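Local coordinates for protein phosphoglycolate phosphatase (Thermoplasma acidophilum, PDB 1L6R) that catalyses the magnesium-dependent removal of phosphate from 2-phosphoglycolate and, less efficiently, hydrolyses inorganic pyrophosphate, at residues 6-12 / 39-45; 68-72 / 110-114; 153-159 / 181-187; 172-176 / 220-226. The protein carries 1 engineered substitution. One frame throughout, in Å; residues are numbered along the deposited sequence.

Overall arrangement
The four contacts follow the Rossmann-like core of a HAD-superfamily phosphatase and the segment that leads to its second, smaller sheet. Contact 1 pairs strands 7-11 and 40-44 in the middle of the main sheet; strand 172-175 of contact 4 flanks 7-11 on its other side, the two centres about 10 Å apart. Contact 3, about 12 Å from contact 1 centre to centre, packs over one face of the sheet, its Lys154-Asp181 end reaching the carboxyl ends of the strands. Contacts 1 and 3 thus bring Asp11 and Asp181, far apart in sequence, onto one metal. Contact 2, its centre about 17 Å from that of contact 1, joins loops beyond strand 65-67. Along the chain contacts 3 and 4 interleave.

Contact 1: 6-12 / 39-45; sequences RLAAIDV and LTVSLLS. With CA (calcium ion), chain C.
Ala8 and Ile10 exchange backbone hydrogen bonds with Thr40, Ser42 and Leu44, joining strands 7-11 and 40-44 as parallel neighbours in the Rossmann-like core of the HAD fold. The evidence is a ladder of six bonds from Arg6 O to Val12 N; the last, Val12 N to Leu44 O, measures 2.9 Å and is nearly straight at 176°. The strand axes run 23° apart, with a closest approach of 4.7 Å.

On one face Leu39 CD2 lies against the small Ala8 CB at 4.0 Å, and farther along Ile10 CD1 meets Val41 CG1 at 4.1 Å. Leu7, on the other face, can be followed outward. Its CB passes over Thr40 O; chi1 of -177° then lays CG beside the carbonyl carbon, where CG passes Thr40 O at 3.6 Å, and from there CD1 reaches Thr40 CG2 at 3.9 Å. At the far end, Val12 CG2 presses on Leu43 CB at 3.6 Å.

The strand delivers the nucleophile Asp11 to the metal. Its OD1 accepts from Gly14 N, while Asp177, Asn180 and Asp181 complete the protein ligands; Asp11 OD2 binds the calcium ion at 2.4 Å.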
# COMPACT_ATOMS: atom_id res chain seq x y z
N ARG A 6 -8.62 -12.76 -14.89
CA ARG A 6 -7.64 -13.48 -15.69
C ARG A 6 -6.49 -14.04 -14.85
O ARG A 6 -5.80 -14.96 -15.28
CB ARG A 6 -7.06 -12.56 -16.77
CG ARG A 6 -8.10 -12.11 -17.78
CD ARG A 6 -7.57 -11.00 -18.67
NE ARG A 6 -6.40 -11.40 -19.44
CZ ARG A 6 -5.72 -10.57 -20.23
NH1 ARG A 6 -6.11 -9.31 -20.36
NH2 ARG A 6 -4.67 -11.01 -20.90
N LEU A 7 -6.31 -13.49 -13.66
CA LEU A 7 -5.22 -13.94 -12.80
C LEU A 7 -5.63 -13.90 -11.34
O LEU A 7 -6.33 -12.97 -10.92
CB LEU A 7 -3.99 -13.05 -13.04
CG LEU A 7 -2.70 -13.39 -12.27
CD1 LEU A 7 -1.51 -12.95 -13.10
CD2 LEU A 7 -2.70 -12.72 -10.90
N ALA A 8 -5.21 -14.92 -10.60
CA ALA A 8 -5.48 -14.98 -9.16
C ALA A 8 -4.15 -15.09 -8.42
O ALA A 8 -3.31 -15.93 -8.73
CB ALA A 8 -6.36 -16.19 -8.83
N ALA A 9 -3.97 -14.21 -7.43
CA ALA A 9 -2.76 -14.21 -6.61
C ALA A 9 -3.21 -14.72 -5.25
O ALA A 9 -4.08 -14.13 -4.60
CB ALA A 9 -2.19 -12.80 -6.51
N ILE A 10 -2.60 -15.81 -4.81
CA ILE A 10 -2.99 -16.47 -3.57
C ILE A 10 -1.92 -16.59 -2.50
O ILE A 10 -0.78 -16.97 -2.79
CB ILE A 10 -3.48 -17.91 -3.90
CG1 ILE A 10 -4.50 -17.88 -5.04
CG2 ILE A 10 -4.06 -18.56 -2.66
CD1 ILE A 10 -4.93 -19.25 -5.51
N ASP A 11 -2.31 -16.27 -1.27
CA ASP A 11 -1.46 -16.36 -0.08
C ASP A 11 -1.35 -17.85 0.25
O ASP A 11 -2.33 -18.49 0.66
CB ASP A 11 -2.15 -15.59 1.05
CG ASP A 11 -1.54 -15.83 2.40
OD1 ASP A 11 -0.43 -16.39 2.52
OD2 ASP A 11 -2.23 -15.44 3.36
N VAL A 12 -0.16 -18.41 0.07
CA VAL A 12 0.06 -19.84 0.29
C VAL A 12 -0.24 -20.31 1.71
O VAL A 12 -1.08 -21.18 1.93
CB VAL A 12 1.52 -20.23 -0.04
CG1 VAL A 12 1.81 -21.67 0.38
CG2 VAL A 12 1.78 -20.06 -1.53
N LEU A 39 -7.33 -19.78 -16.24
CA LEU A 39 -6.88 -18.86 -15.19
C LEU A 39 -5.37 -18.95 -14.97
O LEU A 39 -4.80 -20.04 -15.00
CB LEU A 39 -7.58 -19.18 -13.87
CG LEU A 39 -7.22 -18.31 -12.66
CD1 LEU A 39 -7.75 -16.90 -12.85
CD2 LEU A 39 -7.81 -18.92 -11.40
N THR A 40 -4.73 -17.80 -14.79
CA THR A 40 -3.31 -17.77 -14.48
C THR A 40 -3.25 -17.64 -12.96
O THR A 40 -3.93 -16.78 -12.38
CB THR A 40 -2.58 -16.57 -15.10
OG1 THR A 40 -2.59 -16.69 -16.53
CG2 THR A 40 -1.13 -16.51 -14.60
N VAL A 41 -2.48 -18.50 -12.32
CA VAL A 41 -2.36 -18.46 -10.87
C VAL A 41 -0.94 -18.13 -10.43
O VAL A 41 0.03 -18.64 -11.00
CB VAL A 41 -2.77 -19.82 -10.24
CG1 VAL A 41 -2.51 -19.81 -8.74
CG2 VAL A 41 -4.26 -20.07 -10.51
N SER A 42 -0.82 -17.25 -9.44
CA SER A 42 0.47 -16.88 -8.87
C SER A 42 0.38 -17.14 -7.37
O SER A 42 -0.65 -16.85 -6.75
CB SER A 42 0.77 -15.39 -9.10
OG SER A 42 1.98 -14.99 -8.45
N LEU A 43 1.44 -17.70 -6.79
CA LEU A 43 1.48 -17.97 -5.36
C LEU A 43 2.36 -16.94 -4.67
O LEU A 43 3.42 -16.59 -5.19
CB LEU A 43 2.06 -19.37 -5.08
CG LEU A 43 1.32 -20.56 -5.67
CD1 LEU A 43 1.95 -21.86 -5.14
CD2 LEU A 43 -0.14 -20.51 -5.29
N LEU A 44 1.90 -16.48 -3.52
CA LEU A 44 2.62 -15.49 -2.71
C LEU A 44 2.92 -16.14 -1.36
O LEU A 44 2.01 -16.66 -0.72
CB LEU A 44 1.76 -14.25 -2.48
CG LEU A 44 1.10 -13.63 -3.72
CD1 LEU A 44 0.32 -12.39 -3.32
CD2 LEU A 44 2.17 -13.27 -4.72
N SER A 45 4.17 -16.10 -0.94
CA SER A 45 4.54 -16.69 0.34
C SER A 45 5.66 -15.94 1.04
O SER A 45 6.41 -15.20 0.40
CB SER A 45 5.00 -18.14 0.12
OG SER A 45 5.46 -18.75 1.32
CA CA C . -2.06 -14.01 5.27
O HOH W 1 -5.36 -15.84 -17.78
O HOH W 2 0.45 -14.53 4.53
O HOH W 3 -1.07 -15.30 7.15

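Contact 2: 68-72 / 110-114; sequences ENGGI and WREAS
One buried carboxylate, that of Glu68, gathers three donors from the loop 110-114: the backbone N-H groups of Glu112 and Ala113 and the hydroxyl of Ser114. Glu112 N donates to Glu68 OE2 at 2.8 Å on the syn side, with an N-H...O angle of 164°. Ala113 N reaches Glu68 OE1 at 2.9 Å, also syn but 25° out of the carboxylate plane. Ser114 OG gives its proton to the anti lone pair of Glu68 OE1 at 2.7 Å, so this oxygen is gripped by two donors, and water 4 links OE2 to Trp110 O. These bonds fix the rotation of the carboxylate, and the cluster of donors would favour its charged form. The glutamate gets there with its chain extended beyond CG (chi2 -174°). Were Glu68 shortened to an alanine, the N-H groups of Glu112 and Ala113 would probably lose their acceptor and the Ser114 hydroxyl be free to turn.

Arg111 crosses the glutamate, its CG 3.7 Å from Glu68 CD, but its guanidinium is spent elsewhere, on Thr107, Asn108 and Gly46 O. Ala113 CB rests 3.6 Å from Gly71 O. Gly71 and Ile72, both facing Gly67, form a classic beta bulge.

The contact ties the turn between strands 65-67 and 72-74 to the loop leading into strand 115-117, with Ile72 packed on strand 80-82 and Ser114 on strand 144-149.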
# COMPACT_ATOMS: atom_id res chain seq x y z
N GLU A 68 9.52 -14.70 0.17
CA GLU A 68 9.89 -13.56 1.00
C GLU A 68 8.91 -12.39 0.90
O GLU A 68 9.30 -11.23 0.79
CB GLU A 68 11.32 -13.10 0.66
CG GLU A 68 12.32 -14.23 0.85
CD GLU A 68 13.77 -13.81 0.67
OE1 GLU A 68 14.19 -12.86 1.37
OE2 GLU A 68 14.49 -14.43 -0.14
N ASN A 69 7.62 -12.74 0.94
CA ASN A 69 6.53 -11.77 0.94
C ASN A 69 6.45 -10.82 -0.24
O ASN A 69 5.85 -9.75 -0.16
CB ASN A 69 6.57 -10.97 2.26
CG ASN A 69 6.40 -11.87 3.46
OD1 ASN A 69 5.34 -12.48 3.64
ND2 ASN A 69 7.44 -12.00 4.28
N GLY A 70 7.04 -11.25 -1.36
CA GLY A 70 7.03 -10.47 -2.58
C GLY A 70 8.39 -9.94 -3.00
O GLY A 70 8.52 -9.39 -4.09
N GLY A 71 9.41 -10.14 -2.17
CA GLY A 71 10.73 -9.63 -2.49
C GLY A 71 11.55 -10.40 -3.50
O GLY A 71 12.54 -9.88 -4.00
N ILE A 72 11.15 -11.64 -3.79
CA ILE A 72 11.88 -12.46 -4.74
C ILE A 72 10.87 -13.26 -5.54
O ILE A 72 9.84 -13.69 -5.00
CB ILE A 72 12.92 -13.35 -3.99
CG1 ILE A 72 13.79 -14.12 -4.99
CG2 ILE A 72 12.22 -14.28 -3.01
CD1 ILE A 72 15.08 -14.62 -4.37
N TRP A 110 18.59 -19.72 2.68
CA TRP A 110 18.07 -19.62 1.32
C TRP A 110 17.40 -18.28 1.02
O TRP A 110 16.82 -18.11 -0.05
CB TRP A 110 17.09 -20.76 1.05
CG TRP A 110 17.70 -22.12 1.21
CD1 TRP A 110 18.85 -22.58 0.63
CD2 TRP A 110 17.20 -23.20 2.02
NE1 TRP A 110 19.10 -23.86 1.03
CE2 TRP A 110 18.11 -24.27 1.88
CE3 TRP A 110 16.08 -23.36 2.84
CZ2 TRP A 110 17.92 -25.49 2.54
CZ3 TRP A 110 15.89 -24.57 3.49
CH2 TRP A 110 16.82 -25.62 3.34
N ARG A 111 17.46 -17.34 1.96
CA ARG A 111 16.86 -16.02 1.74
C ARG A 111 17.84 -15.10 1.04
O ARG A 111 19.05 -15.24 1.20
CB ARG A 111 16.40 -15.37 3.05
CG ARG A 111 15.04 -15.87 3.51
CD ARG A 111 14.40 -15.03 4.60
NE ARG A 111 13.02 -15.50 4.75
CZ ARG A 111 12.66 -16.61 5.39
NH1 ARG A 111 13.57 -17.38 6.00
NH2 ARG A 111 11.40 -17.03 5.31
N GLU A 112 17.29 -14.16 0.27
CA GLU A 112 18.13 -13.22 -0.47
C GLU A 112 17.64 -11.79 -0.41
O GLU A 112 18.40 -10.87 -0.73
CB GLU A 112 18.17 -13.62 -1.95
CG GLU A 112 18.70 -15.03 -2.21
CD GLU A 112 18.71 -15.41 -3.69
OE1 GLU A 112 19.06 -14.55 -4.53
OE2 GLU A 112 18.38 -16.57 -4.00
N ALA A 113 16.40 -11.59 0.01
CA ALA A 113 15.80 -10.26 -0.02
C ALA A 113 15.20 -9.75 1.28
O ALA A 113 14.59 -8.68 1.30
CB ALA A 113 14.72 -10.26 -1.11
N SER A 114 15.36 -10.52 2.34
CA SER A 114 14.79 -10.19 3.65
C SER A 114 15.38 -11.18 4.64
O SER A 114 16.18 -12.02 4.26
CB SER A 114 13.27 -10.35 3.61
OG SER A 114 12.94 -11.71 3.41
O HOH W 4 14.45 -16.93 -1.05

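Contact 3: 153-159 / 181-187; sequences DKAFAVN and DMPMFQL. With CA (calcium ion), chain C.
The metal site of the HAD phosphatase fold, at the carboxyl end of its parallel strands, is bordered by this meeting of helices 154-164 and 182-185. Lys154, which by similarity binds the substrate, forms a salt bridge in which its NZ stands 2.8 Å from Asp181 OD1. The ammonium meets that oxygen on the anti side, 30° out of the carboxylate plane. The lysine runs extended through CD and then bends at its last torsion (chi4 75°), which swings NZ to the carboxylate; Asn180 O and water 2 are its further partners. Replacing Lys154 by alanine is likely to leave Asp181 OD1 without its ammonium mate and to open a gap beside the Met184 methyl.

Below this polar end the helices pack through apolar groups. Met184 CE lies 3.8 Å from Lys154 CD, while Met184 CB meets Val158 CG2 at 3.9 Å, the two side chains crossing at about a right angle. Just beyond the short helix, Leu187 runs antiparallel to the Val158 side chain, its CD1 3.7 Å from Val158 CG1. Ala155 is small enough for a close approach: its CB comes to 3.4 Å from Pro183 O, and its CA lies 4.5 Å from Met184 CA. Asp153 is the N-cap of its helix, accepting from Phe156 N. In the dimer Pro188 of the second subunit packs on Phe156. Asp181 holds the calcium ion through OD2, at 2.4 Å.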
# COMPACT_ATOMS: atom_id res chain seq x y z
N ASP A 153 6.19 -6.07 -0.02
CA ASP A 153 4.98 -6.76 0.40
C ASP A 153 4.13 -7.31 -0.72
O ASP A 153 4.52 -7.27 -1.89
CB ASP A 153 4.13 -5.80 1.25
CG ASP A 153 3.74 -4.53 0.52
OD1 ASP A 153 3.70 -4.52 -0.73
OD2 ASP A 153 3.45 -3.51 1.19
N LYS A 154 2.96 -7.81 -0.36
CA LYS A 154 2.08 -8.41 -1.35
C LYS A 154 1.56 -7.41 -2.38
O LYS A 154 1.25 -7.80 -3.50
CB LYS A 154 0.91 -9.14 -0.66
CG LYS A 154 1.36 -10.35 0.18
CD LYS A 154 0.18 -11.29 0.47
CE LYS A 154 0.59 -12.51 1.31
NZ LYS A 154 0.83 -12.18 2.76
N ALA A 155 1.47 -6.13 -2.02
CA ALA A 155 1.02 -5.11 -2.97
C ALA A 155 2.09 -4.96 -4.04
O ALA A 155 1.78 -4.83 -5.23
CB ALA A 155 0.78 -3.78 -2.26
N PHE A 156 3.36 -4.96 -3.63
CA PHE A 156 4.45 -4.85 -4.58
C PHE A 156 4.35 -6.02 -5.58
O PHE A 156 4.46 -5.83 -6.79
CB PHE A 156 5.79 -4.91 -3.84
CG PHE A 156 6.99 -4.95 -4.75
CD1 PHE A 156 7.59 -3.78 -5.20
CD2 PHE A 156 7.51 -6.18 -5.16
CE1 PHE A 156 8.69 -3.83 -6.06
CE2 PHE A 156 8.61 -6.24 -6.02
CZ PHE A 156 9.20 -5.06 -6.47
N ALA A 157 4.13 -7.23 -5.06
CA ALA A 157 4.04 -8.40 -5.93
C ALA A 157 2.85 -8.36 -6.89
O ALA A 157 3.00 -8.68 -8.08
CB ALA A 157 3.98 -9.68 -5.07
N VAL A 158 1.68 -7.98 -6.39
CA VAL A 158 0.49 -7.93 -7.24
C VAL A 158 0.65 -6.86 -8.31
O VAL A 158 0.26 -7.06 -9.46
CB VAL A 158 -0.79 -7.70 -6.39
CG1 VAL A 158 -1.99 -7.43 -7.28
CG2 VAL A 158 -1.07 -8.93 -5.54
N ASN A 159 1.22 -5.72 -7.95
CA ASN A 159 1.43 -4.69 -8.96
C ASN A 159 2.41 -5.20 -10.02
O ASN A 159 2.27 -4.89 -11.20
CB ASN A 159 1.96 -3.40 -8.33
CG ASN A 159 0.85 -2.55 -7.76
OD1 ASN A 159 -0.18 -2.36 -8.40
ND2 ASN A 159 1.06 -2.04 -6.56
N ASP A 181 -2.13 -9.46 4.62
CA ASP A 181 -2.62 -9.47 3.25
C ASP A 181 -3.32 -8.17 2.89
O ASP A 181 -3.66 -7.95 1.73
CB ASP A 181 -3.61 -10.59 3.02
CG ASP A 181 -3.06 -11.90 3.43
OD1 ASP A 181 -1.99 -12.27 2.89
OD2 ASP A 181 -3.68 -12.54 4.29
N MET A 182 -3.56 -7.32 3.88
CA MET A 182 -4.24 -6.07 3.59
C MET A 182 -3.56 -5.26 2.49
O MET A 182 -4.23 -4.58 1.73
CB MET A 182 -4.42 -5.23 4.86
CG MET A 182 -5.31 -4.00 4.66
SD MET A 182 -6.97 -4.34 3.96
CE MET A 182 -7.88 -4.81 5.46
N PRO A 183 -2.21 -5.33 2.38
CA PRO A 183 -1.60 -4.54 1.30
C PRO A 183 -2.17 -4.86 -0.08
O PRO A 183 -2.33 -3.96 -0.91
CB PRO A 183 -0.12 -4.88 1.42
CG PRO A 183 0.05 -5.00 2.91
CD PRO A 183 -1.18 -5.83 3.30
N MET A 184 -2.47 -6.13 -0.35
CA MET A 184 -3.05 -6.43 -1.65
C MET A 184 -4.56 -6.25 -1.64
O MET A 184 -5.14 -5.92 -2.68
CB MET A 184 -2.64 -7.82 -2.16
CG MET A 184 -3.12 -9.02 -1.37
SD MET A 184 -2.50 -10.51 -2.20
CE MET A 184 -3.20 -11.77 -1.14
N PHE A 185 -5.21 -6.42 -0.49
CA PHE A 185 -6.66 -6.24 -0.43
C PHE A 185 -7.07 -4.77 -0.55
O PHE A 185 -8.23 -4.47 -0.85
CB PHE A 185 -7.26 -6.85 0.85
CG PHE A 185 -7.59 -8.31 0.71
CD1 PHE A 185 -6.58 -9.26 0.54
CD2 PHE A 185 -8.92 -8.73 0.68
CE1 PHE A 185 -6.89 -10.59 0.35
CE2 PHE A 185 -9.23 -10.06 0.49
CZ PHE A 185 -8.22 -11.00 0.32
N GLN A 186 -6.14 -3.86 -0.32
CA GLN A 186 -6.47 -2.46 -0.44
C GLN A 186 -6.28 -1.94 -1.88
O GLN A 186 -6.62 -0.80 -2.17
CB GLN A 186 -5.70 -1.63 0.59
CG GLN A 186 -4.19 -1.64 0.49
CD GLN A 186 -3.67 -0.66 -0.54
OE1 GLN A 186 -4.08 0.50 -0.56
NE2 GLN A 186 -2.76 -1.12 -1.39
N LEU A 187 -5.75 -2.79 -2.76
CA LEU A 187 -5.59 -2.41 -4.17
C LEU A 187 -6.98 -2.51 -4.82
O LEU A 187 -7.88 -3.13 -4.26
CB LEU A 187 -4.62 -3.37 -4.89
CG LEU A 187 -3.16 -3.32 -4.45
CD1 LEU A 187 -2.38 -4.43 -5.15
CD2 LEU A 187 -2.55 -1.96 -4.80
CA CA C . -2.06 -14.01 5.27
O HOH W 2 0.45 -14.53 4.53
O HOH W 3 -1.07 -15.30 7.15

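Contact 4: 172-176 / 220-226; sequences ILVIG and IFKHFEL
Leu173 and Ile175, two residues apart on strand 172-175, meet the end of helix 215-223 entirely through apolar atoms; no hydrogen bond crosses the contact. The closer part gathers round Leu173. Its CD1 lies 3.8 Å from Phe224 CE2, while CD2 sits 4.0 Å from Ile220 CG2 and also comes up to the edge of the Phe221 ring, near its plane. A chi1 of 166° carries the leucine CG toward the helix, and chi2 of 67° then spreads CD1 to Phe224 and CD2 to Ile220 and Phe221. Ile175 and Ile220 reach for each other tip to tip, Ile175 CD1 lying 4.0 Å from Ile220 CG2. Ile175 stands roughly perpendicular to Phe221, its CD1 4.2 Å from Phe221 CE1.

The outer side is looser. Leu226 adds just a single methyl, its CD1 4.2 Å from Leu173 CD2, and the exposed Lys222, His223 and Glu225 make no contact with the strand. His223 instead lays ND1 over the centre of the Phe224 ring, 3.6 Å above its plane, and stacks on Phe207.

Here the helix ends in a Schellman motif, with Leu226 N bonded to Phe221 O at 2.7 Å and Glu225, of positive phi, as its C-prime residue. A C-terminal helix laid over a central parallel strand in this way belongs to the layered alpha/beta architecture of the Rossmann-like HAD core.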
# COMPACT_ATOMS: atom_id res chain seq x y z
N ILE A 172 -7.76 -8.96 -11.84
CA ILE A 172 -6.98 -9.69 -10.87
C ILE A 172 -7.81 -10.00 -9.63
O ILE A 172 -8.53 -9.14 -9.12
CB ILE A 172 -5.74 -8.86 -10.42
CG1 ILE A 172 -4.82 -8.61 -11.62
CG2 ILE A 172 -5.00 -9.57 -9.28
CD1 ILE A 172 -3.71 -7.63 -11.35
N LEU A 173 -7.72 -11.24 -9.16
CA LEU A 173 -8.41 -11.67 -7.96
C LEU A 173 -7.33 -12.00 -6.93
O LEU A 173 -6.39 -12.73 -7.24
CB LEU A 173 -9.24 -12.94 -8.23
CG LEU A 173 -9.75 -13.69 -6.99
CD1 LEU A 173 -10.79 -12.83 -6.24
CD2 LEU A 173 -10.38 -15.01 -7.42
N VAL A 174 -7.45 -11.44 -5.73
CA VAL A 174 -6.50 -11.78 -4.68
C VAL A 174 -7.23 -12.58 -3.60
O VAL A 174 -8.41 -12.33 -3.31
CB VAL A 174 -5.83 -10.53 -4.04
CG1 VAL A 174 -5.06 -9.76 -5.10
CG2 VAL A 174 -6.87 -9.65 -3.36
N ILE A 175 -6.55 -13.57 -3.04
CA ILE A 175 -7.11 -14.40 -1.98
C ILE A 175 -6.12 -14.34 -0.82
O ILE A 175 -4.92 -14.66 -0.98
CB ILE A 175 -7.31 -15.86 -2.46
CG1 ILE A 175 -8.23 -15.87 -3.68
CG2 ILE A 175 -7.88 -16.71 -1.33
CD1 ILE A 175 -8.46 -17.24 -4.27
N GLY A 176 -6.62 -13.91 0.34
CA GLY A 176 -5.81 -13.75 1.54
C GLY A 176 -6.66 -14.05 2.76
O GLY A 176 -7.83 -14.43 2.62
N ILE A 220 -14.62 -20.18 -4.05
CA ILE A 220 -14.30 -18.86 -4.59
C ILE A 220 -14.23 -18.93 -6.11
O ILE A 220 -14.83 -18.10 -6.79
CB ILE A 220 -12.95 -18.34 -4.02
CG1 ILE A 220 -13.12 -17.97 -2.55
CG2 ILE A 220 -12.45 -17.16 -4.83
CD1 ILE A 220 -11.79 -17.74 -1.84
N PHE A 221 -13.51 -19.91 -6.64
CA PHE A 221 -13.38 -20.04 -8.09
C PHE A 221 -14.75 -20.27 -8.73
O PHE A 221 -15.06 -19.67 -9.77
CB PHE A 221 -12.43 -21.19 -8.45
CG PHE A 221 -10.96 -20.88 -8.22
CD1 PHE A 221 -10.53 -19.57 -7.98
CD2 PHE A 221 -10.01 -21.90 -8.28
CE1 PHE A 221 -9.16 -19.29 -7.81
CE2 PHE A 221 -8.64 -21.62 -8.11
CZ PHE A 221 -8.22 -20.32 -7.88
N LYS A 222 -15.58 -21.11 -8.12
CA LYS A 222 -16.91 -21.37 -8.65
C LYS A 222 -17.73 -20.09 -8.65
O LYS A 222 -18.43 -19.79 -9.62
CB LYS A 222 -17.64 -22.43 -7.82
CG LYS A 222 -17.09 -23.83 -7.99
CD LYS A 222 -17.84 -24.81 -7.10
CE LYS A 222 -17.31 -26.22 -7.28
NZ LYS A 222 -15.85 -26.30 -6.99
N HIS A 223 -17.66 -19.34 -7.57
CA HIS A 223 -18.40 -18.09 -7.47
C HIS A 223 -18.08 -17.15 -8.63
O HIS A 223 -18.97 -16.51 -9.18
CB HIS A 223 -18.11 -17.40 -6.14
CG HIS A 223 -18.81 -16.09 -5.98
ND1 HIS A 223 -18.20 -14.88 -6.23
CD2 HIS A 223 -20.09 -15.80 -5.62
CE1 HIS A 223 -19.07 -13.90 -6.04
NE2 HIS A 223 -20.22 -14.44 -5.67
N PHE A 224 -16.80 -17.05 -8.98
CA PHE A 224 -16.38 -16.17 -10.06
C PHE A 224 -16.37 -16.86 -11.43
O PHE A 224 -15.80 -16.35 -12.40
CB PHE A 224 -14.99 -15.60 -9.74
CG PHE A 224 -15.00 -14.60 -8.62
CD1 PHE A 224 -15.61 -13.36 -8.78
CD2 PHE A 224 -14.41 -14.90 -7.39
CE1 PHE A 224 -15.64 -12.43 -7.74
CE2 PHE A 224 -14.43 -13.98 -6.35
CZ PHE A 224 -15.05 -12.74 -6.52
N GLU A 225 -17.02 -18.02 -11.51
CA GLU A 225 -17.12 -18.79 -12.75
C GLU A 225 -15.75 -19.10 -13.35
O GLU A 225 -15.55 -19.02 -14.56
CB GLU A 225 -17.95 -18.02 -13.78
CG GLU A 225 -19.36 -17.69 -13.31
CD GLU A 225 -20.17 -16.96 -14.37
OE1 GLU A 225 -19.70 -15.92 -14.87
OE2 GLU A 225 -21.28 -17.43 -14.71
N LEU A 226 -14.81 -19.48 -12.49
CA LEU A 226 -13.45 -19.81 -12.93
C LEU A 226 -13.25 -21.32 -12.94
O LEU A 226 -12.24 -21.81 -13.45
CB LEU A 226 -12.43 -19.15 -12.00
CG LEU A 226 -12.44 -17.61 -11.99
CD1 LEU A 226 -11.52 -17.09 -10.90
CD2 LEU A 226 -12.01 -17.10 -13.36